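Local atomic coordinates of polyporopepsin (Irpex lacteus, PDB entry 1WKR), a protein that cleaves proteins and peptides with broad specificity and clots milk, as an aspartic endopeptidase of the pepsin family. Residues S35-L40 against V59-G64; S168-S173 against G328-S333; Q193-G198 against L256-G261; W274-N279 against S287-I292. All blocks are in the same frame, centred on the assembly; numbering follows the deposited sequence.

Contact 1. Residues S35-L40 against V59-G64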
loop_
_atom_site.group_PDB
_atom_site.type_symbol
_atom_site.label_atom_id
_atom_site.label_comp_id
_atom_site.label_asym_id
_atom_site.label_seq_id
_atom_site.Cartn_x
_atom_site.Cartn_y
_atom_site.Cartn_z
ATOM N N SER A 35 -3.183 -1.640 -6.625
ATOM C CA SER A 35 -3.829 -2.485 -7.659
ATOM C C SER A 35 -5.263 -2.650 -7.225
ATOM O O SER A 35 -5.642 -2.271 -6.122
ATOM C CB SER A 35 -3.174 -3.825 -7.794
ATOM O OG SER A 35 -3.445 -4.690 -6.705
ATOM N N SER A 36 -6.077 -3.210 -8.137
ATOM C CA SER A 36 -7.519 -3.118 -7.971
ATOM C C SER A 36 -8.242 -4.393 -8.226
ATOM O O SER A 36 -9.488 -4.413 -8.232
ATOM C CB SER A 36 -8.060 -1.998 -8.877
ATOM O OG SER A 36 -7.299 -0.813 -8.564
ATOM N N ASN A 37 -7.510 -5.500 -8.385
ATOM C CA ASN A 37 -8.121 -6.823 -8.561
ATOM C C ASN A 37 -7.997 -7.555 -7.261
ATOM O O ASN A 37 -6.899 -7.692 -6.683
ATOM C CB ASN A 37 -7.347 -7.617 -9.637
ATOM C CG ASN A 37 -7.567 -7.088 -11.016
ATOM O OD1 ASN A 37 -7.136 -5.973 -11.369
ATOM N ND2 ASN A 37 -8.320 -7.823 -11.880
ATOM N N THR A 38 -9.138 -8.015 -6.722
ATOM C CA THR A 38 -9.152 -8.886 -5.533
ATOM C C THR A 38 -9.051 -10.319 -5.989
ATOM O O THR A 38 -9.870 -10.715 -6.846
ATOM C CB THR A 38 -10.384 -8.616 -4.680
ATOM O OG1 THR A 38 -10.233 -7.319 -4.080
ATOM C CG2 THR A 38 -10.531 -9.635 -3.553
ATOM N N TRP A 39 -8.064 -11.058 -5.516
ATOM C CA TRP A 39 -7.877 -12.446 -5.979
ATOM C C TRP A 39 -7.286 -13.261 -4.905
ATOM O O TRP A 39 -6.653 -12.789 -3.944
ATOM C CB TRP A 39 -6.989 -12.440 -7.243
ATOM C CG TRP A 39 -5.562 -11.979 -7.037
ATOM C CD1 TRP A 39 -5.070 -10.725 -7.167
ATOM C CD2 TRP A 39 -4.441 -12.841 -6.719
ATOM N NE1 TRP A 39 -3.703 -10.715 -6.935
ATOM C CE2 TRP A 39 -3.283 -12.013 -6.700
ATOM C CE3 TRP A 39 -4.301 -14.204 -6.500
ATOM C CZ2 TRP A 39 -2.020 -12.494 -6.422
ATOM C CZ3 TRP A 39 -3.036 -14.704 -6.224
ATOM C CH2 TRP A 39 -1.883 -13.862 -6.217
ATOM N N LEU A 40 -7.442 -14.577 -5.081
ATOM C CA LEU A 40 -6.931 -15.570 -4.138
ATOM C C LEU A 40 -6.401 -16.782 -4.943
ATOM O O LEU A 40 -6.554 -16.846 -6.167
ATOM C CB LEU A 40 -8.018 -15.981 -3.105
ATOM C CG LEU A 40 -9.304 -16.548 -3.685
ATOM C CD1 LEU A 40 -9.208 -18.069 -4.031
ATOM C CD2 LEU A 40 -10.417 -16.347 -2.653
ATOM N N VAL A 59 -8.363 -13.804 -16.169
ATOM C CA VAL A 59 -7.866 -12.571 -15.557
ATOM C C VAL A 59 -6.355 -12.678 -15.413
ATOM O O VAL A 59 -5.808 -13.765 -15.219
ATOM C CB VAL A 59 -8.579 -12.293 -14.174
ATOM C CG1 VAL A 59 -8.298 -13.406 -13.177
ATOM C CG2 VAL A 59 -8.167 -10.951 -13.610
ATOM N N SER A 60 -5.685 -11.531 -15.553
ATOM C CA SER A 60 -4.192 -11.456 -15.473
ATOM C C SER A 60 -3.848 -10.045 -14.994
ATOM O O SER A 60 -4.348 -9.093 -15.496
ATOM C CB SER A 60 -3.646 -11.647 -16.977
ATOM O OG SER A 60 -2.304 -11.571 -16.979
ATOM N N VAL A 61 -2.883 -10.073 -14.035
ATOM C CA VAL A 61 -2.317 -8.798 -13.545
ATOM C C VAL A 61 -0.795 -8.938 -13.449
ATOM O O VAL A 61 -0.301 -9.890 -12.875
ATOM C CB VAL A 61 -2.922 -8.334 -12.178
ATOM C CG1 VAL A 61 -2.324 -7.000 -11.762
ATOM C CG2 VAL A 61 -4.487 -8.288 -12.285
ATOM N N THR A 62 -0.102 -7.897 -13.922
ATOM C CA THR A 62 1.341 -7.802 -13.768
ATOM C C THR A 62 1.696 -6.701 -12.754
ATOM O O THR A 62 1.182 -5.559 -12.866
ATOM C CB THR A 62 2.020 -7.508 -15.125
ATOM O OG1 THR A 62 1.792 -8.626 -15.995
ATOM C CG2 THR A 62 3.547 -7.395 -15.027
ATOM N N TYR A 63 2.514 -7.037 -11.820
ATOM C CA TYR A 63 2.935 -6.075 -10.736
ATOM C C TYR A 63 4.406 -5.773 -10.863
ATOM O O TYR A 63 5.146 -6.423 -11.595
ATOM C CB TYR A 63 2.634 -6.656 -9.387
ATOM C CG TYR A 63 1.200 -7.128 -9.142
ATOM C CD1 TYR A 63 0.224 -6.276 -8.682
ATOM C CD2 TYR A 63 0.886 -8.441 -9.434
ATOM C CE1 TYR A 63 -1.089 -6.744 -8.475
ATOM C CE2 TYR A 63 -0.416 -8.922 -9.233
ATOM C CZ TYR A 63 -1.374 -8.058 -8.766
ATOM O OH TYR A 63 -2.670 -8.552 -8.615
ATOM N N GLY A 64 4.885 -4.813 -10.098
ATOM C CA GLY A 64 6.336 -4.512 -10.041
ATOM C C GLY A 64 7.092 -5.714 -9.603
ATOM O O GLY A 64 8.157 -6.035 -10.286
HETATM O O HOH W 1 -4.569 -6.838 -7.836
#

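Contact 2. Residues S168-S173 against G328-S333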
loop_
_atom_site.group_PDB
_atom_site.type_symbol
_atom_site.label_atom_id
_atom_site.label_comp_id
_atom_site.label_asym_id
_atom_site.label_seq_id
_atom_site.Cartn_x
_atom_site.Cartn_y
_atom_site.Cartn_z
ATOM N N SER A 168 -9.475 7.604 16.333
ATOM C CA SER A 168 -8.561 7.003 17.273
ATOM C C SER A 168 -7.224 6.617 16.625
ATOM O O SER A 168 -6.279 6.289 17.310
ATOM C CB SER A 168 -9.161 5.765 18.006
ATOM O OG SER A 168 -9.154 4.623 17.132
ATOM N N LYS A 169 -7.164 6.710 15.286
ATOM C CA LYS A 169 -5.993 6.303 14.503
ATOM C C LYS A 169 -5.222 7.488 13.967
ATOM O O LYS A 169 -4.262 7.261 13.195
ATOM C CB LYS A 169 -6.404 5.385 13.395
ATOM C CG LYS A 169 -7.208 4.155 13.858
ATOM C CD LYS A 169 -6.415 3.269 14.778
ATOM C CE LYS A 169 -7.131 1.967 15.038
ATOM N NZ LYS A 169 -6.317 1.038 15.871
ATOM N N TYR A 170 -5.577 8.723 14.275
ATOM C CA TYR A 170 -4.766 9.836 13.823
ATOM C C TYR A 170 -4.783 10.966 14.822
ATOM O O TYR A 170 -5.714 11.050 15.647
ATOM C CB TYR A 170 -5.189 10.314 12.425
ATOM C CG TYR A 170 -6.521 11.067 12.346
ATOM C CD1 TYR A 170 -6.633 12.448 12.485
ATOM C CD2 TYR A 170 -7.702 10.369 12.095
ATOM C CE1 TYR A 170 -7.846 13.109 12.387
ATOM C CE2 TYR A 170 -8.921 11.057 11.957
ATOM C CZ TYR A 170 -8.941 12.395 12.112
ATOM O OH TYR A 170 -10.165 13.082 11.982
ATOM N N THR A 171 -3.792 11.821 14.766
ATOM C CA THR A 171 -3.696 13.036 15.580
ATOM C C THR A 171 -3.812 14.247 14.669
ATOM O O THR A 171 -3.630 14.175 13.441
ATOM C CB THR A 171 -2.363 13.038 16.330
ATOM O OG1 THR A 171 -1.307 12.902 15.346
ATOM C CG2 THR A 171 -2.253 11.942 17.370
ATOM N N GLY A 172 -4.144 15.391 15.272
ATOM C CA GLY A 172 -4.417 16.626 14.519
ATOM C C GLY A 172 -5.582 16.383 13.547
ATOM O O GLY A 172 -6.524 15.663 13.840
ATOM N N SER A 173 -5.474 17.059 12.397
ATOM C CA SER A 173 -6.540 16.977 11.375
ATOM C C SER A 173 -6.012 16.393 10.093
ATOM O O SER A 173 -4.793 16.274 9.864
ATOM C CB SER A 173 -7.131 18.403 11.098
ATOM O OG SER A 173 -6.102 19.236 10.628
ATOM N N GLY A 328 -6.375 11.785 1.623
ATOM C CA GLY A 328 -6.084 12.478 2.873
ATOM C C GLY A 328 -4.962 11.838 3.658
ATOM O O GLY A 328 -4.733 10.613 3.599
ATOM N N LEU A 329 -4.215 12.666 4.383
ATOM C CA LEU A 329 -3.133 12.209 5.259
ATOM C C LEU A 329 -3.193 12.950 6.565
ATOM O O LEU A 329 -3.560 14.153 6.619
ATOM C CB LEU A 329 -1.762 12.436 4.599
ATOM C CG LEU A 329 -0.678 11.605 4.899
ATOM C CD1 LEU A 329 -0.816 10.153 4.301
ATOM C CD2 LEU A 329 0.696 12.120 4.461
ATOM N N ALA A 330 -2.795 12.254 7.632
ATOM C CA ALA A 330 -2.706 12.848 8.987
ATOM C C ALA A 330 -1.576 12.191 9.715
ATOM O O ALA A 330 -1.179 11.014 9.458
ATOM C CB ALA A 330 -4.004 12.667 9.773
ATOM N N THR A 331 -0.969 12.919 10.667
ATOM C CA THR A 331 -0.090 12.349 11.666
ATOM C C THR A 331 -0.835 11.353 12.537
ATOM O O THR A 331 -2.056 11.295 12.538
ATOM C CB THR A 331 0.550 13.445 12.528
ATOM O OG1 THR A 331 -0.506 14.264 13.109
ATOM C CG2 THR A 331 1.467 14.409 11.720
ATOM N N THR A 332 -0.060 10.590 13.292
ATOM C CA THR A 332 -0.604 9.627 14.273
ATOM C C THR A 332 0.246 9.733 15.543
ATOM O O THR A 332 1.319 10.364 15.568
ATOM C CB THR A 332 -0.587 8.194 13.734
ATOM O OG1 THR A 332 0.763 7.685 13.891
ATOM C CG2 THR A 332 -0.948 8.114 12.254
ATOM N N SER A 333 -0.207 9.019 16.554
ATOM C CA SER A 333 0.589 8.942 17.791
ATOM C C SER A 333 1.906 8.237 17.552
ATOM O O SER A 333 2.779 8.330 18.453
ATOM C CB SER A 333 -0.202 8.216 18.850
ATOM O OG SER A 333 -0.351 6.815 18.513
HETATM O O HOH W 2 -2.526 15.437 11.236
#

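Contact 3. Residues Q193-G198 against L256-G261. Unlike the reference sequence in segment 193-198: Ser-194 (reference Thr).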
loop_
_atom_site.group_PDB
_atom_site.type_symbol
_atom_site.label_atom_id
_atom_site.label_comp_id
_atom_site.label_asym_id
_atom_site.label_seq_id
_atom_site.Cartn_x
_atom_site.Cartn_y
_atom_site.Cartn_z
ATOM N N GLN A 193 3.487 15.815 -4.848
ATOM C CA GLN A 193 4.182 16.187 -3.614
ATOM C C GLN A 193 5.587 16.640 -3.969
ATOM O O GLN A 193 6.067 16.356 -5.083
ATOM C CB GLN A 193 4.251 15.001 -2.612
ATOM C CG GLN A 193 5.364 14.025 -2.906
ATOM C CD GLN A 193 5.288 12.777 -2.018
ATOM O OE1 GLN A 193 4.397 12.648 -1.178
ATOM N NE2 GLN A 193 6.251 11.880 -2.197
ATOM N N SER A 194 6.282 17.246 -3.016
ATOM C CA SER A 194 7.712 17.425 -3.064
ATOM C C SER A 194 8.325 16.830 -1.809
ATOM O O SER A 194 7.633 16.603 -0.818
ATOM C CB SER A 194 8.082 18.901 -3.202
ATOM O OG SER A 194 7.795 19.543 -1.971
ATOM N N ILE A 195 9.639 16.611 -1.852
ATOM C CA ILE A 195 10.395 16.062 -0.750
ATOM C C ILE A 195 11.672 16.863 -0.560
ATOM O O ILE A 195 12.415 17.100 -1.545
ATOM C CB ILE A 195 10.761 14.548 -0.976
ATOM C CG1 ILE A 195 9.535 13.719 -1.421
ATOM C CG2 ILE A 195 11.357 13.975 0.327
ATOM C CD1 ILE A 195 9.949 12.256 -1.752
ATOM N N ARG A 196 11.955 17.236 0.660
ATOM C CA ARG A 196 13.253 17.847 1.025
ATOM C C ARG A 196 13.842 17.106 2.170
ATOM O O ARG A 196 13.158 16.432 2.974
ATOM C CB ARG A 196 13.078 19.330 1.314
ATOM C CG ARG A 196 12.650 19.658 2.457
ATOM C CD ARG A 196 12.989 21.287 2.912
ATOM N NE ARG A 196 12.418 21.372 4.247
ATOM C CZ ARG A 196 11.195 21.547 4.514
ATOM N NH1 ARG A 196 10.325 21.676 3.450
ATOM N NH2 ARG A 196 10.629 21.616 5.648
ATOM N N TYR A 197 15.153 17.193 2.324
ATOM C CA TYR A 197 15.916 16.541 3.408
ATOM C C TYR A 197 16.438 17.657 4.315
ATOM O O TYR A 197 17.118 18.562 3.843
ATOM C CB TYR A 197 17.070 15.745 2.809
ATOM C CG TYR A 197 17.972 15.119 3.849
ATOM C CD1 TYR A 197 17.568 13.956 4.513
ATOM C CD2 TYR A 197 19.180 15.699 4.185
ATOM C CE1 TYR A 197 18.393 13.372 5.487
ATOM C CE2 TYR A 197 20.040 15.094 5.167
ATOM C CZ TYR A 197 19.624 13.932 5.733
ATOM O OH TYR A 197 20.362 13.299 6.711
ATOM N N GLY A 198 16.107 17.606 5.591
ATOM C CA GLY A 198 16.512 18.684 6.510
ATOM C C GLY A 198 15.898 19.979 6.062
ATOM O O GLY A 198 14.882 20.073 5.374
ATOM N N LEU A 256 13.043 13.673 6.504
ATOM C CA LEU A 256 12.526 14.017 5.197
ATOM C C LEU A 256 11.198 14.732 5.362
ATOM O O LEU A 256 10.329 14.301 6.158
ATOM C CB LEU A 256 12.289 12.788 4.335
ATOM C CG LEU A 256 13.499 12.104 3.813
ATOM C CD1 LEU A 256 13.213 10.696 3.251
ATOM C CD2 LEU A 256 14.207 12.947 2.721
ATOM N N PHE A 257 11.038 15.844 4.685
ATOM C CA PHE A 257 9.812 16.650 4.783
ATOM C C PHE A 257 9.061 16.547 3.492
ATOM O O PHE A 257 9.623 16.954 2.429
ATOM C CB PHE A 257 10.153 18.112 5.119
ATOM C CG PHE A 257 10.842 18.274 6.461
ATOM C CD1 PHE A 257 10.101 18.448 7.607
ATOM C CD2 PHE A 257 12.231 18.301 6.570
ATOM C CE1 PHE A 257 10.717 18.654 8.830
ATOM C CE2 PHE A 257 12.840 18.474 7.827
ATOM C CZ PHE A 257 12.047 18.659 8.948
ATOM N N PHE A 258 7.866 16.023 3.527
ATOM C CA PHE A 258 7.009 15.839 2.327
ATOM C C PHE A 258 5.997 16.981 2.365
ATOM O O PHE A 258 5.273 17.181 3.341
ATOM C CB PHE A 258 6.243 14.514 2.453
ATOM C CG PHE A 258 7.149 13.305 2.293
ATOM C CD1 PHE A 258 8.065 12.923 3.292
ATOM C CD2 PHE A 258 7.024 12.475 1.182
ATOM C CE1 PHE A 258 8.853 11.808 3.132
ATOM C CE2 PHE A 258 7.817 11.369 1.030
ATOM C CZ PHE A 258 8.750 11.026 2.012
ATOM N N THR A 259 5.893 17.706 1.271
ATOM C CA THR A 259 4.866 18.774 1.148
ATOM C C THR A 259 3.746 18.212 0.320
ATOM O O THR A 259 3.934 17.875 -0.841
ATOM C CB THR A 259 5.421 20.006 0.507
ATOM O OG1 THR A 259 6.524 20.522 1.296
ATOM C CG2 THR A 259 4.345 21.123 0.399
ATOM N N ILE A 260 2.572 18.093 0.973
ATOM C CA ILE A 260 1.361 17.479 0.343
ATOM C C ILE A 260 0.176 18.309 0.758
ATOM O O ILE A 260 -0.052 18.582 1.940
ATOM C CB ILE A 260 1.159 16.036 0.875
ATOM C CG1 ILE A 260 2.376 15.167 0.584
ATOM C CG2 ILE A 260 -0.133 15.460 0.293
ATOM C CD1 ILE A 260 2.344 13.806 1.297
ATOM N N GLY A 261 -0.618 18.776 -0.221
ATOM C CA GLY A 261 -1.814 19.535 0.109
ATOM C C GLY A 261 -1.532 20.837 0.854
ATOM O O GLY A 261 -2.411 21.266 1.615
HETATM O O HOH W 3 8.960 19.209 0.865
HETATM O O HOH W 4 7.637 21.000 3.798
#

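Contact 4. Residues W274-N279 against S287-I292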
loop_
_atom_site.group_PDB
_atom_site.type_symbol
_atom_site.label_atom_id
_atom_site.label_comp_id
_atom_site.label_asym_id
_atom_site.label_seq_id
_atom_site.Cartn_x
_atom_site.Cartn_y
_atom_site.Cartn_z
ATOM N N TRP A 274 14.731 0.519 8.728
ATOM C CA TRP A 274 14.078 -0.750 8.963
ATOM C C TRP A 274 14.106 -1.074 10.463
ATOM O O TRP A 274 15.134 -0.717 11.115
ATOM C CB TRP A 274 14.794 -1.833 8.143
ATOM C CG TRP A 274 14.215 -3.194 8.231
ATOM C CD1 TRP A 274 14.501 -4.161 9.108
ATOM C CD2 TRP A 274 13.150 -3.718 7.394
ATOM N NE1 TRP A 274 13.693 -5.282 8.920
ATOM C CE2 TRP A 274 12.869 -5.002 7.884
ATOM C CE3 TRP A 274 12.388 -3.212 6.349
ATOM C CZ2 TRP A 274 11.823 -5.851 7.324
ATOM C CZ3 TRP A 274 11.432 -4.022 5.731
ATOM C CH2 TRP A 274 11.112 -5.287 6.258
ATOM N N PRO A 275 13.100 -1.675 11.037
ATOM C CA PRO A 275 13.147 -2.017 12.483
ATOM C C PRO A 275 14.342 -2.902 12.797
ATOM O O PRO A 275 14.440 -4.050 12.334
ATOM C CB PRO A 275 11.809 -2.738 12.707
ATOM C CG PRO A 275 11.297 -3.161 11.361
ATOM C CD PRO A 275 11.807 -2.063 10.441
ATOM N N ARG A 276 15.281 -2.355 13.593
ATOM C CA ARG A 276 16.566 -3.020 13.748
ATOM C C ARG A 276 16.493 -4.362 14.483
ATOM O O ARG A 276 17.304 -5.263 14.146
ATOM C CB ARG A 276 17.539 -2.107 14.462
ATOM C CG ARG A 276 18.001 -0.972 13.554
ATOM C CD ARG A 276 18.837 0.073 14.257
ATOM N NE ARG A 276 17.981 0.935 15.103
ATOM C CZ ARG A 276 18.425 2.067 15.675
ATOM N NH1 ARG A 276 19.714 2.402 15.625
ATOM N NH2 ARG A 276 17.566 2.875 16.276
ATOM N N ASN A 277 15.507 -4.561 15.311
ATOM C CA ASN A 277 15.382 -5.886 15.965
ATOM C C ASN A 277 14.945 -6.880 15.011
ATOM O O ASN A 277 15.015 -8.117 15.326
ATOM C CB ASN A 277 14.490 -5.822 17.206
ATOM C CG ASN A 277 13.066 -5.737 16.932
ATOM O OD1 ASN A 277 12.537 -4.816 16.220
ATOM N ND2 ASN A 277 12.241 -6.712 17.357
ATOM N N LEU A 278 14.494 -6.543 13.791
ATOM C CA LEU A 278 14.054 -7.394 12.694
ATOM C C LEU A 278 14.955 -7.344 11.525
ATOM O O LEU A 278 14.589 -7.678 10.403
ATOM C CB LEU A 278 12.595 -7.032 12.353
ATOM C CG LEU A 278 11.599 -7.165 13.485
ATOM C CD1 LEU A 278 10.211 -6.547 13.053
ATOM C CD2 LEU A 278 11.431 -8.670 13.844
ATOM N N ASN A 279 16.230 -6.896 11.709
ATOM C CA ASN A 279 17.144 -6.821 10.615
ATOM C C ASN A 279 17.371 -8.186 9.886
ATOM O O ASN A 279 17.639 -8.234 8.713
ATOM C CB ASN A 279 18.530 -6.261 11.033
ATOM C CG ASN A 279 18.567 -4.787 11.148
ATOM O OD1 ASN A 279 17.650 -4.065 10.673
ATOM N ND2 ASN A 279 19.612 -4.234 11.782
ATOM N N SER A 287 22.360 -4.640 15.163
ATOM C CA SER A 287 23.031 -3.386 15.594
ATOM C C SER A 287 23.526 -2.683 14.304
ATOM O O SER A 287 24.731 -2.225 14.282
ATOM C CB SER A 287 24.189 -3.618 16.531
ATOM O OG SER A 287 23.672 -4.230 17.729
ATOM N N SER A 288 22.790 -2.719 13.301
ATOM C CA SER A 288 23.088 -2.092 11.973
ATOM C C SER A 288 21.870 -1.298 11.498
ATOM O O SER A 288 20.754 -1.644 11.840
ATOM C CB SER A 288 23.303 -3.170 10.914
ATOM O OG SER A 288 24.344 -4.108 11.376
ATOM N N VAL A 289 22.152 -0.204 10.786
ATOM C CA VAL A 289 21.064 0.700 10.317
ATOM C C VAL A 289 20.874 0.564 8.789
ATOM O O VAL A 289 21.778 0.919 8.026
ATOM C CB VAL A 289 21.431 2.141 10.640
ATOM C CG1 VAL A 289 20.332 3.077 10.103
ATOM C CG2 VAL A 289 21.508 2.298 12.165
ATOM N N TYR A 290 19.689 0.107 8.385
ATOM C CA TYR A 290 19.347 -0.011 6.964
ATOM C C TYR A 290 18.163 0.904 6.695
ATOM O O TYR A 290 17.245 1.057 7.527
ATOM C CB TYR A 290 18.959 -1.480 6.578
ATOM C CG TYR A 290 20.068 -2.430 6.934
ATOM C CD1 TYR A 290 21.191 -2.536 6.192
ATOM C CD2 TYR A 290 19.941 -3.240 8.059
ATOM C CE1 TYR A 290 22.282 -3.440 6.527
ATOM C CE2 TYR A 290 20.971 -4.179 8.382
ATOM C CZ TYR A 290 22.019 -4.191 7.596
ATOM O OH TYR A 290 23.071 -5.140 8.005
ATOM N N LEU A 291 18.135 1.540 5.549
ATOM C CA LEU A 291 17.142 2.547 5.200
ATOM C C LEU A 291 16.035 1.997 4.373
ATOM O O LEU A 291 16.232 1.104 3.515
ATOM C CB LEU A 291 17.770 3.734 4.523
ATOM C CG LEU A 291 18.980 4.369 5.225
ATOM C CD1 LEU A 291 19.460 5.592 4.490
ATOM C CD2 LEU A 291 18.626 4.676 6.686
ATOM N N ILE A 292 14.826 2.556 4.559
ATOM C CA ILE A 292 13.647 2.117 3.796
ATOM C C ILE A 292 13.287 3.049 2.660
ATOM O O ILE A 292 12.295 2.807 1.989
ATOM C CB ILE A 292 12.441 1.755 4.715
ATOM C CG1 ILE A 292 12.026 2.894 5.682
ATOM C CG2 ILE A 292 12.785 0.499 5.505
ATOM C CD1 ILE A 292 11.542 4.139 4.982
HETATM O O HOH W 5 17.737 -1.131 10.105
HETATM O O HOH W 6 19.548 -5.269 15.796
#

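Contact 1. Residues S35-L40 against V59-G64
Trp-39 and Tyr-63 make the direct polar link: the indole NE1 donates to Tyr-63 OH over 2.9 Å, a weak bond because the N-H...O angle is just 128°. A water extends the link. It is bound to Tyr-63 OH and donates to Ser-35 OG and to Asn-37 O, each oxygen lying 2.7 Å from it, and it sits at the edge of the phenol ring, in its plane. Ser-35 OG is also hydrogen-bonded to the catalytic Asp-32, which ties this small network to the active site. Tyr-63 is the flap tyrosine of the pepsin fold, in the hairpin to which strand 57-62 belongs and which closes over the cleft; Gly-64 beside it binds the backbone of the inhibitor pepstatin. With CG anti to its carbonyl carbon (chi1 -53°), Tyr-63 sends its hydroxyl in between Ser-35 and Trp-39. A phenylalanine in its place would lack that hydroxyl and is likely to leave Trp-39 NE1 and the water without their common partner. Van der Waals contacts do the rest. Ser-35 OG meets the ring edge 3.6 Å from Tyr-63 CE1, while Val-61 CG1, from the same segment as the tyrosine, lies over one ring face. Farther along, the Asn-37 amide lies against two valines, CG at 3.5 Å from Val-61 CG2 and ND2 at 3.6 Å from Val-59 CG2, and this same ND2 is hydrogen-bonded to Thr-116.

Contact 2. Residues S168-S173 against G328-S333
Thr-171 and Thr-331 hold this contact with both backbone and side chain. Thr-171 N donates to Thr-331 O over 2.9 Å, nearly straight at 163°, although the donor stands well above the carbonyl plane, 46° out of it. The two hydroxyls, Thr-171 OG1 and Thr-331 OG1, pair at 2.7 Å, and the side chains that carry them cross at about a right angle. Each OG1 is tucked between its own backbone N and carbonyl carbon, which turns the two oxygens to each other across the gap. Tyr-170 CB lies 3.7 Å from Ala-330 CB, and farther along segment 328-333 the Thr-332 methyl CG2 comes within 3.5 Å of Lys-169 O. A water takes over where the direct bonds stop: it accepts from Thr-331 N at 3.0 Å and donates to Thr-171 O and Ser-173 O, so it bridges the bend at Gly-172, whose positive phi turns the chain. Beyond this first shell, Thr-332 is fixed by its own neighbours, OG1 bonding to Phe-334 N and N to Thr-335 OG1, while the Tyr-170 ring leads away to meet that of Tyr-317. Loop 168-173 crosses residues 330-332 and leads into strand 175-178, which pairs antiparallel with strand 326-331; strand 316-321 pairs with the other edge of 326-331, in the antiparallel sheet that joins the two lobes of pepsin-like enzymes.

Contact 3. Residues Q193-G198 against L256-G261
Ile-195 and Phe-258 face each other in an antiparallel ladder of the C-terminal lobe, where strands 193-197 and 256-260 approach to 4.6 Å between axes. Backbone bonds pair Ser-194 with Thr-259 and Arg-196 with Phe-257, the shortest being Phe-257 N to Arg-196 O at 2.8 Å. The buried face is closely packed. Ile-195 CG2 makes a CH-pi contact over the centre of the Phe-258 ring, and CD1 of the same isoleucine lies 3.6 Å from Phe-258 CE2. Gln-193 sets its amide at the edge of this ring, planes 71° apart, while its OE1 is anchored by Asn-308. Leu-256 CD2 fills in between Ile-195 CG2 and the edge of the Tyr-197 ring. The other face, with Ser-194, Arg-196, Phe-257 and Thr-259, is partly exposed and wetter. One water spans Phe-257 O and Thr-259 OG1; another joins this OG1 to Arg-196 NH1. Here the Arg-196 guanidinium lies flat on Phe-257, planes 12° apart, in an offset stack that puts NH2 3.4 Å from Phe-257 CG. The arginine chain is extended from CG to NE, and NE gives a weak bond to Gly-198 O at 3.0 Å.

Contact 4. Residues W274-N279 against S287-I292
Trp-274 opens the contact by donating its backbone N to Tyr-290 O, 2.8 Å away and close to straight at 163°. This holds the loop 274-279, which passes at Arg-276 into a 3-10 segment continuing beyond Asn-279, against the start of strand 289-295 in the C-terminal lobe. The indole, with CG anti to the backbone N (chi1 -178°), meets Ile-292 edge-on, its CE3 at 3.8 Å from Ile-292 CG2; at its far end NE1 binds Leu-278 O, so the ring spans its own turn. Next, Arg-276 passes the Ser-288 carbonyl, CG lying 3.3 Å from Ser-288 O, then bends at chi3 to lie alongside Val-289, while NE forms a salt bridge with the C-terminal carboxylate of Asn-340. The Arg-276 carbonyl O receives a bond from a water that in turn accepts from Ser-287 N. Asn-279 closes the walk. Its ND2 donates to Ser-288 O over 2.8 Å, from above the carbonyl plane, and also to Ser-285 O, two grips that fix the amide. CG of that amide lies in the Tyr-290 ring plane, at the edge, with amide and ring planes 76° apart. An alanine here would remove both N-H donors and would probably leave Ser-288 O without this partner and the Tyr-290 edge less covered. A second water accepts from Tyr-290 N at 2.9 Å and lies 3.0 Å from Asn-279 OD1.

Overall arrangement
Contact 1 belongs to the N-terminal lobe and reaches the flap; its centre lies about 30 Å from those of contacts 2 and 4 and about 31 Å from that of contact 3. Along the chain it closes first. Contact 2 then opens and brackets both others, its segments 168-173 and 328-333 lying either side of them in sequence. Contacts 3 and 4 follow in turn within the C-terminal lobe, centres about 23 Å apart, both reaching one branched sheet, contact 4 through strand 289-295 alone. Contacts 2 and 3 touch, Leu-329 CD2 packing 3.9 Å from Ile-260 CD1. There a strand of the C-terminal lobe meets the sheet joining the lobes; the active-site cleft lies between the N- and C-terminal lobes.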